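Local coordinates for protein putative isomerase (Sinorhizobium meliloti, PDB 2PPG) that is a putative isomerase of the enolase superfamily, of unassigned function, pairing an N-terminal capping domain with a C-terminal barrel domain, at residues V378-K382 / E383-L387; I59-E62 / N63-G67; A176-Q179 / A180-F183. All blocks are in the same frame, centred on the assembly; numbering follows the deposited sequence. Where two conformers were deposited one is given.

Contact 1: V378-K382 / E383-L387; sequences VEPSK and EAQGL
Ser381 and Ala384 meet at the start of the short helix 382-387, where the serine is the N-cap. Ala384 N points at Ser381 OG over 3.2 Å, with an N-H...O angle of 157°, a fairly straight capping bond. OG can reach that amide because it stands between the backbone N and the carbonyl carbon of Ser381 (chi1 58°), turned toward the helix start. The serine carbonyl is used as well: Gln385 N donates to Ser381 O at 2.9 Å, so both oxygens of one residue receive amides of the first turn. The next bond in the series, from Gly386 N to Lys382 O, is weak.

Gln385 folds back over the strand end. Its chain runs extended beyond CG and crosses Pro380 obliquely, with NE2 3.8 Å from Pro380 CB. The approach of Gln385 NE2 to Pro380 O is weak and doubtful as a hydrogen bond, its 2.5 Å being shorter than expected and its angle only 130°. Pro380 CB also touches Ala384 CB at 4.3 Å, an apolar contact.

Farther out, Ser381 OG has a second partner, Arg355 O, and the backbone of Ser381 bonds with Leu356, next to strand 357-359, the partner of strand 378-380. Trp68 of strand 66-72 packs against both Pro380 and Gln385. Accepting from the Ala384 amide and bonded to the Arg355 carbonyl, the buried hydroxyl is used as acceptor and donor together, so the cap ties the helix start to the chain at Arg355.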
loop_
_atom_site.group_PDB
_atom_site.type_symbol
_atom_site.label_atom_id
_atom_site.label_comp_id
_atom_site.label_asym_id
_atom_site.label_seq_id
_atom_site.Cartn_x
_atom_site.Cartn_y
_atom_site.Cartn_z
ATOM N N VAL A 378 -23.847 -0.789 42.676
ATOM C CA VAL A 378 -25.062 0.015 42.669
ATOM C C VAL A 378 -26.249 -0.863 42.317
ATOM O O VAL A 378 -26.084 -1.895 41.674
ATOM C CB VAL A 378 -24.997 1.224 41.688
ATOM C CG1 VAL A 378 -23.595 1.749 41.576
ATOM C CG2 VAL A 378 -25.529 0.858 40.335
ATOM N N GLU A 379 -27.443 -0.449 42.746
ATOM C CA GLU A 379 -28.687 -1.175 42.459
ATOM C C GLU A 379 -29.826 -0.179 42.396
ATOM O O GLU A 379 -29.668 0.951 42.835
ATOM C CB GLU A 379 -28.977 -2.214 43.540
ATOM C CG GLU A 379 -28.081 -3.428 43.503
ATOM C CD GLU A 379 -28.206 -4.287 44.748
ATOM O OE1 GLU A 379 -29.228 -4.177 45.463
ATOM O OE2 GLU A 379 -27.277 -5.075 45.017
ATOM N N PRO A 380 -30.980 -0.585 41.844
ATOM C CA PRO A 380 -32.114 0.340 41.882
ATOM C C PRO A 380 -32.638 0.407 43.308
ATOM O O PRO A 380 -32.671 -0.615 43.997
ATOM C CB PRO A 380 -33.151 -0.316 40.955
ATOM C CG PRO A 380 -32.416 -1.426 40.237
ATOM C CD PRO A 380 -31.326 -1.848 41.168
ATOM N N SER A 381 -33.017 1.597 43.757
ATOM C CA SER A 381 -33.538 1.762 45.106
ATOM C C SER A 381 -34.933 1.160 45.167
ATOM O O SER A 381 -35.528 0.895 44.118
ATOM C CB SER A 381 -33.569 3.246 45.482
ATOM O OG SER A 381 -34.351 3.985 44.559
ATOM N N LYS A 382 -35.447 0.939 46.382
ATOM C CA LYS A 382 -36.839 0.486 46.577
ATOM C C LYS A 382 -37.849 1.384 45.843
ATOM O O LYS A 382 -38.813 0.891 45.250
ATOM C CB LYS A 382 -37.221 0.392 48.069
ATOM C CG LYS A 382 -36.424 -0.621 48.938
ATOM C CD LYS A 382 -35.943 -1.882 48.195
ATOM C CE LYS A 382 -37.091 -2.810 47.788
ATOM N NZ LYS A 382 -37.756 -3.451 48.957
ATOM N N GLU A 383 -37.603 2.693 45.871
ATOM C CA GLU A 383 -38.465 3.654 45.195
ATOM C C GLU A 383 -38.376 3.561 43.663
ATOM O O GLU A 383 -39.388 3.674 42.970
ATOM C CB GLU A 383 -38.202 5.088 45.691
ATOM C CG GLU A 383 -36.759 5.583 45.582
ATOM C CD GLU A 383 -35.939 5.386 46.857
ATOM O OE1 GLU A 383 -35.136 6.290 47.175
ATOM O OE2 GLU A 383 -36.083 4.337 47.530
ATOM N N ALA A 384 -37.172 3.348 43.139
ATOM C CA ALA A 384 -36.990 3.140 41.708
ATOM C C ALA A 384 -37.624 1.831 41.257
ATOM O O ALA A 384 -38.223 1.779 40.193
ATOM C CB ALA A 384 -35.526 3.199 41.329
ATOM N N GLN A 385 -37.531 0.787 42.079
ATOM C CA GLN A 385 -38.193 -0.486 41.755
ATOM C C GLN A 385 -39.717 -0.404 41.735
ATOM O O GLN A 385 -40.370 -1.195 41.069
ATOM C CB GLN A 385 -37.727 -1.609 42.675
ATOM C CG GLN A 385 -36.305 -1.994 42.407
ATOM C CD GLN A 385 -35.681 -2.789 43.524
ATOM O OE1 GLN A 385 -36.276 -3.728 44.043
ATOM N NE2 GLN A 385 -34.462 -2.425 43.891
ATOM N N GLY A 386 -40.280 0.563 42.451
ATOM C CA GLY A 386 -41.726 0.775 42.445
ATOM C C GLY A 386 -42.210 1.405 41.154
ATOM O O GLY A 386 -43.366 1.240 40.789
ATOM N N LEU A 387 -41.320 2.120 40.465
ATOM C CA LEU A 387 -41.653 2.817 39.214
ATOM C C LEU A 387 -41.416 1.942 37.970
ATOM O O LEU A 387 -41.812 2.291 36.851
ATOM C CB LEU A 387 -40.860 4.126 39.098
ATOM C CG LEU A 387 -40.984 5.195 40.206
ATOM C CD1 LEU A 387 -39.860 6.228 40.120
ATOM C CD2 LEU A 387 -42.342 5.906 40.196
#

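Contact 2: I59-E62 / N63-G67; sequences IETE and NGAVG
Ile59 and Gly67 form an antiparallel hydrogen-bonded pair, and the segments run 169° apart, as expected of a beta hairpin. Ile59 N reaches Gly67 O at 2.8 Å and Gly67 N returns to Ile59 O at 2.7 Å. Glu60 and Val66 follow as a non-hydrogen-bonded pair; beyond them Thr61 N donates to Ala65 O over 2.9 Å. A type I turn from Thr61 to Gly64 reverses the chain, closed by Gly64 N to Thr61 O at 3.1 Å; with the Thr61-Ala65 bond this makes a 3:5 hairpin, a type I turn with a G1 beta bulge. At the positive phi of Gly64 (93°) a CB would press against Asn63 O, so the position suits a residue without one.

Thr61 OG1, set between the backbone N and the carbonyl carbon (chi1 65°), accepts a weak bond from Ala65 N and lies 3.4 Å from Ala65 CB. Glu60 CG comes within 4.2 Å of Val66 CG2 on their shared face, while Glu60 OE1 makes a salt bridge with Arg58.

Helix 119-140 covers the face of the hairpin on which Ile59 lies, Leu135 touching Ile59, Thr61 and Ala65, and strand 7-17 continues the sheet beside Glu60.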
loop_
_atom_site.group_PDB
_atom_site.type_symbol
_atom_site.label_atom_id
_atom_site.label_comp_id
_atom_site.label_asym_id
_atom_site.label_seq_id
_atom_site.Cartn_x
_atom_site.Cartn_y
_atom_site.Cartn_z
ATOM N N ILE A 59 -31.947 -10.233 37.036
ATOM C CA ILE A 59 -31.668 -11.653 36.882
ATOM C C ILE A 59 -31.450 -12.292 38.245
ATOM O O ILE A 59 -30.677 -11.784 39.049
ATOM C CB ILE A 59 -30.420 -11.906 35.977
ATOM C CG1 ILE A 59 -30.625 -11.270 34.599
ATOM C CG2 ILE A 59 -30.124 -13.409 35.861
ATOM C CD1 ILE A 59 -29.633 -11.704 33.539
ATOM N N GLU A 60 -32.137 -13.400 38.500
ATOM C CA GLU A 60 -32.031 -14.080 39.777
ATOM C C GLU A 60 -31.534 -15.526 39.640
ATOM O O GLU A 60 -32.020 -16.289 38.799
ATOM C CB GLU A 60 -33.373 -14.041 40.517
ATOM C CG GLU A 60 -33.353 -14.677 41.911
ATOM C CD GLU A 60 -34.686 -14.551 42.655
ATOM O OE1 GLU A 60 -35.517 -13.704 42.251
ATOM O OE2 GLU A 60 -34.900 -15.298 43.646
ATOM N N THR A 61 -30.572 -15.884 40.491
ATOM C CA THR A 61 -30.044 -17.244 40.555
ATOM C C THR A 61 -30.930 -18.154 41.401
ATOM O O THR A 61 -31.801 -17.689 42.114
ATOM C CB THR A 61 -28.642 -17.268 41.154
ATOM O OG1 THR A 61 -28.705 -16.842 42.519
ATOM C CG2 THR A 61 -27.734 -16.341 40.386
ATOM N N GLU A 62 -30.682 -19.456 41.314
ATOM C CA GLU A 62 -31.440 -20.463 42.050
ATOM C C GLU A 62 -31.405 -20.259 43.575
ATOM O O GLU A 62 -32.368 -20.570 44.260
ATOM C CB GLU A 62 -30.919 -21.856 41.691
ATOM C CG GLU A 62 -31.967 -22.941 41.731
ATOM C CD GLU A 62 -32.971 -22.812 40.602
ATOM O OE1 GLU A 62 -32.559 -22.481 39.471
ATOM O OE2 GLU A 62 -34.176 -23.043 40.841
ATOM N N ASN A 63 -30.298 -19.728 44.092
ATOM C CA ASN A 63 -30.128 -19.515 45.533
ATOM C C ASN A 63 -30.489 -18.104 45.980
ATOM O O ASN A 63 -30.192 -17.709 47.110
ATOM C CB ASN A 63 -28.692 -19.816 45.961
ATOM C CG ASN A 63 -28.250 -21.220 45.597
ATOM O OD1 ASN A 63 -29.053 -22.158 45.590
ATOM N ND2 ASN A 63 -26.958 -21.375 45.297
ATOM N N GLY A 64 -31.099 -17.332 45.087
ATOM C CA GLY A 64 -31.668 -16.053 45.475
ATOM C C GLY A 64 -30.793 -14.823 45.331
ATOM O O GLY A 64 -31.184 -13.736 45.772
ATOM N N ALA A 65 -29.618 -14.963 44.721
ATOM C CA ALA A 65 -28.860 -13.762 44.351
ATOM C C ALA A 65 -29.542 -13.040 43.172
ATOM O O ALA A 65 -30.225 -13.666 42.340
ATOM C CB ALA A 65 -27.392 -14.088 44.036
ATOM N N VAL A 66 -29.369 -11.724 43.125
ATOM C CA VAL A 66 -30.031 -10.890 42.146
ATOM C C VAL A 66 -29.000 -9.970 41.481
ATOM O O VAL A 66 -28.186 -9.315 42.155
ATOM C CB VAL A 66 -31.172 -10.052 42.792
ATOM C CG1 VAL A 66 -31.823 -9.141 41.768
ATOM C CG2 VAL A 66 -32.230 -10.962 43.423
ATOM N N GLY A 67 -29.023 -9.956 40.149
ATOM C CA GLY A 67 -28.162 -9.096 39.365
ATOM C C GLY A 67 -28.991 -8.110 38.569
ATOM O O GLY A 67 -30.107 -8.414 38.137
#

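Contact 3: A176-Q179 / A180-F183; sequences AAWQ and AKGF
Trp178 and Phe183 bracket the end of helix 168-180, where Gly182, at a positive phi of 105°, leaves helical geometry in a Schellman motif: Phe183 N donates to Trp178 O at 3.2 Å and Gly182 N to Gln179 O at 3.0 Å. Ahead of it, Ala180 N still makes a regular helical bond to Ala176 O.

The turn sets the Phe183 ring alongside the indole. Their planes stand at 87° in an offset edge-to-face stack, with the edge of Trp178 directed toward the face of Phe183 and the centroids of the Trp178 six-membered ring and the Phe183 ring 5.5 Å apart. The closest carbons are Trp178 CE3 and Phe183 CE2, at 3.7 Å. Lys181 supplies the contact over a face of the indole. The outstretched lysine lays CD 3.8 Å from Trp178 CE3 in a CH-pi contact and carries NZ to 4.3 Å from the centroid of the six-membered ring, only 12° off the normal, a cation-pi arrangement. On the backbone side, Gln179 CA makes a CA-H...O contact of 3.3 Å with Phe183 O.

Outside the motif, Gln179 NE2 bonds to Leu208 O at the end of helix 197-208, whose Leu208 and Arg207 also touch Ala176. Trp178 and Phe183 both rest on Ile160 of strand 155-161, and Phe183 meets the ring of Phe345 at a small interplanar angle, so the turn leading to strand 185-189 packs against neighbouring barrel strands.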
loop_
_atom_site.group_PDB
_atom_site.type_symbol
_atom_site.label_atom_id
_atom_site.label_comp_id
_atom_site.label_asym_id
_atom_site.label_seq_id
_atom_site.Cartn_x
_atom_site.Cartn_y
_atom_site.Cartn_z
ATOM N N ALA A 176 -18.487 27.639 34.005
ATOM C CA ALA A 176 -17.787 28.293 35.117
ATOM C C ALA A 176 -18.268 27.832 36.499
ATOM O O ALA A 176 -17.474 27.747 37.442
ATOM C CB ALA A 176 -17.896 29.813 34.991
ATOM N N ALA A 177 -19.562 27.535 36.605
ATOM C CA ALA A 177 -20.145 27.029 37.842
ATOM C C ALA A 177 -19.580 25.658 38.192
ATOM O O ALA A 177 -19.135 25.427 39.320
ATOM C CB ALA A 177 -21.647 26.963 37.718
ATOM N N TRP A 178 -19.585 24.754 37.218
ATOM C CA TRP A 178 -19.033 23.418 37.412
ATOM C C TRP A 178 -17.525 23.454 37.570
ATOM O O TRP A 178 -16.941 22.563 38.182
ATOM C CB TRP A 178 -19.433 22.507 36.262
ATOM C CG TRP A 178 -20.827 22.059 36.400
ATOM C CD1 TRP A 178 -21.908 22.521 35.717
ATOM C CD2 TRP A 178 -21.319 21.074 37.314
ATOM N NE1 TRP A 178 -23.048 21.874 36.138
ATOM C CE2 TRP A 178 -22.708 20.981 37.118
ATOM C CE3 TRP A 178 -20.717 20.269 38.281
ATOM C CZ2 TRP A 178 -23.509 20.111 37.853
ATOM C CZ3 TRP A 178 -21.511 19.396 39.007
ATOM C CH2 TRP A 178 -22.893 19.322 38.789
ATOM N N GLN A 179 -16.896 24.496 37.036
ATOM C CA GLN A 179 -15.465 24.673 37.233
ATOM C C GLN A 179 -15.192 24.921 38.713
ATOM O O GLN A 179 -14.273 24.342 39.291
ATOM C CB GLN A 179 -14.926 25.824 36.370
ATOM C CG GLN A 179 -13.421 26.063 36.503
ATOM C CD GLN A 179 -12.918 27.190 35.608
ATOM O OE1 GLN A 179 -13.567 28.224 35.467
ATOM N NE2 GLN A 179 -11.755 26.992 35.002
ATOM N N ALA A 180 -16.008 25.776 39.323
ATOM C CA ALA A 180 -15.870 26.098 40.738
ATOM C C ALA A 180 -16.142 24.875 41.624
ATOM O O ALA A 180 -15.621 24.774 42.739
ATOM C CB ALA A 180 -16.794 27.253 41.112
ATOM N N LYS A 181 -16.951 23.945 41.117
ATOM C CA LYS A 181 -17.214 22.696 41.822
ATOM C C LYS A 181 -16.096 21.649 41.671
ATOM O O LYS A 181 -16.213 20.539 42.190
ATOM C CB LYS A 181 -18.562 22.113 41.402
ATOM C CG LYS A 181 -19.754 22.738 42.103
ATOM C CD LYS A 181 -21.016 22.560 41.275
ATOM C CE LYS A 181 -22.256 22.922 42.062
ATOM N NZ LYS A 181 -23.472 22.793 41.215
ATOM N N GLY A 182 -15.018 22.000 40.975
ATOM C CA GLY A 182 -13.834 21.139 40.898
ATOM C C GLY A 182 -13.605 20.383 39.596
ATOM O O GLY A 182 -12.779 19.466 39.542
ATOM N N PHE A 183 -14.326 20.754 38.544
ATOM C CA PHE A 183 -14.150 20.113 37.247
ATOM C C PHE A 183 -13.280 20.973 36.342
ATOM O O PHE A 183 -13.385 22.202 36.362
ATOM C CB PHE A 183 -15.504 19.847 36.601
ATOM C CG PHE A 183 -16.337 18.837 37.338
ATOM C CD1 PHE A 183 -16.461 17.541 36.859
ATOM C CD2 PHE A 183 -17.002 19.179 38.508
ATOM C CE1 PHE A 183 -17.231 16.593 37.535
ATOM C CE2 PHE A 183 -17.779 18.241 39.187
ATOM C CZ PHE A 183 -17.887 16.939 38.698
#

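Overall arrangement
Along the chain the order is contact 2, contact 3, contact 1. Contact 2 belongs to the N-terminal domain's antiparallel sheet, whereas contact 3 ends a helix in the C-terminal, barrel-type domain, immediately before barrel strand 185-189; their centres are about 41 Å apart. Contact 1 comes last, near the C-terminus, yet lies closer to contact 2, with centres about 17 Å and nearest atoms about 5 Å apart. Two residues bridge the gap: Trp68, in strand 66-72, packs on contact 1, and Lys138 of helix 119-140 binds Glu379 as well as Val66 O. Contact 3 stands about 30 Å from contact 1, centre to centre. After contact 1 the chain's end returns to the N-terminal sheet, where strand 389-390 pairs with strand 7-17.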